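Long-range contact in phosphoglycerol transferase GacH (Streptococcus pyogenes MGAS5005, PDB 6DGM), which probably transfers glycerol phosphate to a streptococcal rhamnose polysaccharide, this chain being its manganese-binding sulfatase-like domain: residues A[69-74]-A[292-297]. Residues are numbered along the deposited sequence; the frame is centred on the assembly and turned at random.
Sequences KAIKNS and DYFIWS
Ile71 sets its CG2 methyl over one face of the Phe294 ring, 3.6 Å from the centroid and 4° off the ring normal, a CH-pi contact. The methyl stands anti to the backbone N of Ile71, which directs it from the helix toward the strand, and it also comes within 4.1 Å of Trp296 CD1. Leu253 of helix 229-257 touches both Ile71 and Trp296, extending this apolar layer. Beside it Lys72 runs along the strand, its CE 3.7 Å from Tyr293 O; a bend at chi3 (72°) carries the ammonium to Asp292. Lys72 NZ meets Asp292 OD2 at 2.8 Å in a salt bridge that uses the anti lone pair of OD2, while Asp292 OD1 takes Arg54 and the amide of Asp51. In the alkaline phosphatase-like alpha/beta fold of the sulfatase family, helix 66-74 here packs on a face of the central mixed sheet; the axes of 69-74 and 292-297 approach to 8.2 Å, at 60°. Strand 290-297 lies antiparallel between strands 263-269 and 77-81, the latter following the helix directly. Ser74 OG approaches the edge of the Trp296 ring and donates to Ile71 O (2.7 Å), in the carbonyl plane; the same oxygen accepts from Ser74 N.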
ATOM      1  N   LYS A  69      -2.506  17.113  -2.002  1.00 19.62           N
ATOM      2  CA  LYS A  69      -1.527  17.550  -2.987  1.00 21.53           C
ATOM      3  C   LYS A  69      -0.385  18.302  -2.321  1.00 22.48           C
ATOM      4  O   LYS A  69       0.779  18.143  -2.709  1.00 22.90           O
ATOM      5  CB  LYS A  69      -2.176  18.396  -4.068  1.00 24.35           C
ATOM      6  CG  LYS A  69      -3.043  17.562  -5.013  1.00 31.26           C
ATOM      7  CD  LYS A  69      -3.182  18.228  -6.370  1.00 42.22           C
ATOM      8  CE  LYS A  69      -4.209  19.337  -6.359  1.00 49.53           C
ATOM      9  NZ  LYS A  69      -5.423  18.951  -7.150  1.00 51.75           N
ATOM     10  N   ALA A  70      -0.698  19.102  -1.302  1.00 22.33           N
ATOM     11  CA  ALA A  70       0.342  19.818  -0.581  1.00 23.18           C
ATOM     12  C   ALA A  70       1.239  18.853   0.183  1.00 22.03           C
ATOM     13  O   ALA A  70       2.454  19.064   0.277  1.00 23.22           O
ATOM     14  CB  ALA A  70      -0.299  20.811   0.375  1.00 24.77           C
ATOM     15  N   ILE A  71       0.653  17.811   0.765  1.00 20.81           N
ATOM     16  CA  ILE A  71       1.457  16.789   1.427  1.00 21.55           C
ATOM     17  C   ILE A  71       2.394  16.128   0.423  1.00 21.96           C
ATOM     18  O   ILE A  71       3.596  15.976   0.673  1.00 21.53           O
ATOM     19  CB  ILE A  71       0.546  15.769   2.136  1.00 22.01           C
ATOM     20  CG1 ILE A  71      -0.175  16.438   3.304  1.00 22.72           C
ATOM     21  CG2 ILE A  71       1.377  14.569   2.594  1.00 23.17           C
ATOM     22  CD1 ILE A  71      -1.458  15.732   3.706  1.00 23.96           C
ATOM     23  N   LYS A  72       1.864  15.748  -0.747  1.00 22.74           N
ATOM     24  CA  LYS A  72       2.689  15.098  -1.761  1.00 22.37           C
ATOM     25  C   LYS A  72       3.865  15.986  -2.168  1.00 22.82           C
ATOM     26  O   LYS A  72       4.974  15.497  -2.412  1.00 22.88           O
ATOM     27  CB  LYS A  72       1.837  14.741  -2.980  1.00 21.10           C
ATOM     28  CG  LYS A  72       0.797  13.646  -2.727  1.00 19.46           C
ATOM     29  CD  LYS A  72       0.008  13.283  -3.991  1.00 19.75           C
ATOM     30  CE  LYS A  72       0.863  12.503  -4.980  1.00 20.86           C
ATOM     31  NZ  LYS A  72       0.212  12.373  -6.310  1.00 21.44           N
ATOM     32  N   ASN A  73       3.643  17.298  -2.241  1.00 22.61           N
ATOM     33  CA  ASN A  73       4.716  18.199  -2.625  1.00 25.88           C
ATOM     34  C   ASN A  73       5.811  18.284  -1.565  1.00 28.46           C
ATOM     35  O   ASN A  73       6.928  18.695  -1.892  1.00 31.57           O
ATOM     36  CB  ASN A  73       4.151  19.597  -2.891  1.00 31.81           C
ATOM     37  CG  ASN A  73       3.411  19.689  -4.209  1.00 38.92           C
ATOM     38  OD1 ASN A  73       3.709  18.961  -5.161  1.00 41.51           O
ATOM     39  ND2 ASN A  73       2.437  20.595  -4.274  1.00 43.19           N
ATOM     40  N   SER A  74       5.518  17.884  -0.319  1.00 27.24           N
ATOM     41  CA  SER A  74       6.403  18.097   0.819  1.00 29.00           C
ATOM     42  C   SER A  74       7.228  16.874   1.186  1.00 24.99           C
ATOM     43  O   SER A  74       8.101  16.969   2.054  1.00 25.82           O
ATOM     44  CB  SER A  74       5.589  18.480   2.067  1.00 32.49           C
ATOM     45  OG  SER A  74       4.886  17.354   2.619  1.00 32.80           O
ATOM     46  N   ASP A 292      -2.802   7.903  -6.225  1.00 15.99           N
ATOM     47  CA  ASP A 292      -1.861   8.739  -5.476  1.00 15.99           C
ATOM     48  C   ASP A 292      -1.274   8.000  -4.287  1.00 17.08           C
ATOM     49  O   ASP A 292      -1.952   7.198  -3.646  1.00 16.77           O
ATOM     50  CB  ASP A 292      -2.597   9.982  -4.971  1.00 16.38           C
ATOM     51  CG  ASP A 292      -3.173  10.800  -6.099  1.00 18.37           C
ATOM     52  OD1 ASP A 292      -4.317  10.498  -6.533  1.00 18.63           O
ATOM     53  OD2 ASP A 292      -2.464  11.725  -6.579  1.00 20.24           O
ATOM     54  N   TYR A 293      -0.006   8.277  -3.993  1.00 17.39           N
ATOM     55  CA  TYR A 293       0.594   7.800  -2.756  1.00 17.09           C
ATOM     56  C   TYR A 293       1.510   8.874  -2.175  1.00 16.95           C
ATOM     57  O   TYR A 293       2.029   9.742  -2.882  1.00 17.64           O
ATOM     58  CB  TYR A 293       1.394   6.491  -2.936  1.00 16.55           C
ATOM     59  CG  TYR A 293       2.833   6.716  -3.381  1.00 17.23           C
ATOM     60  CD1 TYR A 293       3.846   6.880  -2.444  1.00 18.53           C
ATOM     61  CD2 TYR A 293       3.173   6.797  -4.734  1.00 16.53           C
ATOM     62  CE1 TYR A 293       5.142   7.121  -2.833  1.00 19.66           C
ATOM     63  CE2 TYR A 293       4.477   7.039  -5.132  1.00 17.94           C
ATOM     64  CZ  TYR A 293       5.458   7.192  -4.176  1.00 19.28           C
ATOM     65  OH  TYR A 293       6.765   7.429  -4.530  1.00 19.92           O
ATOM     66  N   PHE A 294       1.715   8.788  -0.866  1.00 16.15           N
ATOM     67  CA  PHE A 294       2.776   9.538  -0.208  1.00 16.11           C
ATOM     68  C   PHE A 294       3.326   8.729   0.959  1.00 16.14           C
ATOM     69  O   PHE A 294       2.664   7.836   1.498  1.00 15.81           O
ATOM     70  CB  PHE A 294       2.353  10.959   0.212  1.00 16.59           C
ATOM     71  CG  PHE A 294       1.288  11.031   1.284  1.00 17.55           C
ATOM     72  CD1 PHE A 294       1.595  10.784   2.604  1.00 18.46           C
ATOM     73  CD2 PHE A 294      -0.010  11.418   0.968  1.00 17.87           C
ATOM     74  CE1 PHE A 294       0.638  10.873   3.592  1.00 19.11           C
ATOM     75  CE2 PHE A 294      -0.976  11.527   1.958  1.00 18.43           C
ATOM     76  CZ  PHE A 294      -0.649  11.261   3.273  1.00 19.00           C
ATOM     77  N   ILE A 295       4.559   9.056   1.334  1.00 16.64           N
ATOM     78  CA  ILE A 295       5.244   8.456   2.467  1.00 16.98           C
ATOM     79  C   ILE A 295       5.697   9.638   3.314  1.00 17.01           C
ATOM     80  O   ILE A 295       6.558  10.411   2.885  1.00 18.81           O
ATOM     81  CB  ILE A 295       6.427   7.579   2.035  1.00 17.59           C
ATOM     82  CG1 ILE A 295       5.938   6.441   1.125  1.00 17.41           C
ATOM     83  CG2 ILE A 295       7.109   7.011   3.266  1.00 18.20           C
ATOM     84  CD1 ILE A 295       7.038   5.502   0.607  1.00 18.41           C
ATOM     85  N   TRP A 296       5.057   9.824   4.477  1.00 17.56           N
ATOM     86  CA  TRP A 296       5.199  11.035   5.280  1.00 19.16           C
ATOM     87  C   TRP A 296       5.547  10.649   6.709  1.00 19.23           C
ATOM     88  O   TRP A 296       4.858   9.815   7.305  1.00 19.29           O
ATOM     89  CB  TRP A 296       3.870  11.802   5.283  1.00 19.66           C
ATOM     90  CG  TRP A 296       3.815  13.042   6.146  1.00 19.43           C
ATOM     91  CD1 TRP A 296       4.051  14.317   5.746  1.00 20.16           C
ATOM     92  CD2 TRP A 296       3.484  13.114   7.540  1.00 18.98           C
ATOM     93  NE1 TRP A 296       3.891  15.183   6.794  1.00 20.12           N
ATOM     94  CE2 TRP A 296       3.546  14.470   7.911  1.00 19.81           C
ATOM     95  CE3 TRP A 296       3.157  12.164   8.508  1.00 18.73           C
ATOM     96  CZ2 TRP A 296       3.277  14.908   9.214  1.00 21.27           C
ATOM     97  CZ3 TRP A 296       2.884  12.592   9.794  1.00 19.91           C
ATOM     98  CH2 TRP A 296       2.939  13.955  10.138  1.00 21.36           C
ATOM     99  N   SER A 297       6.598  11.272   7.255  1.00 18.84           N
ATOM    100  CA  SER A 297       6.995  11.136   8.652  1.00 19.51           C
ATOM    101  C   SER A 297       6.611  12.389   9.432  1.00 20.32           C
ATOM    102  O   SER A 297       6.479  13.484   8.875  1.00 21.47           O
ATOM    103  CB  SER A 297       8.508  10.918   8.781  1.00 21.04           C
ATOM    104  OG  SER A 297       8.962   9.837   7.994  1.00 21.86           O
TER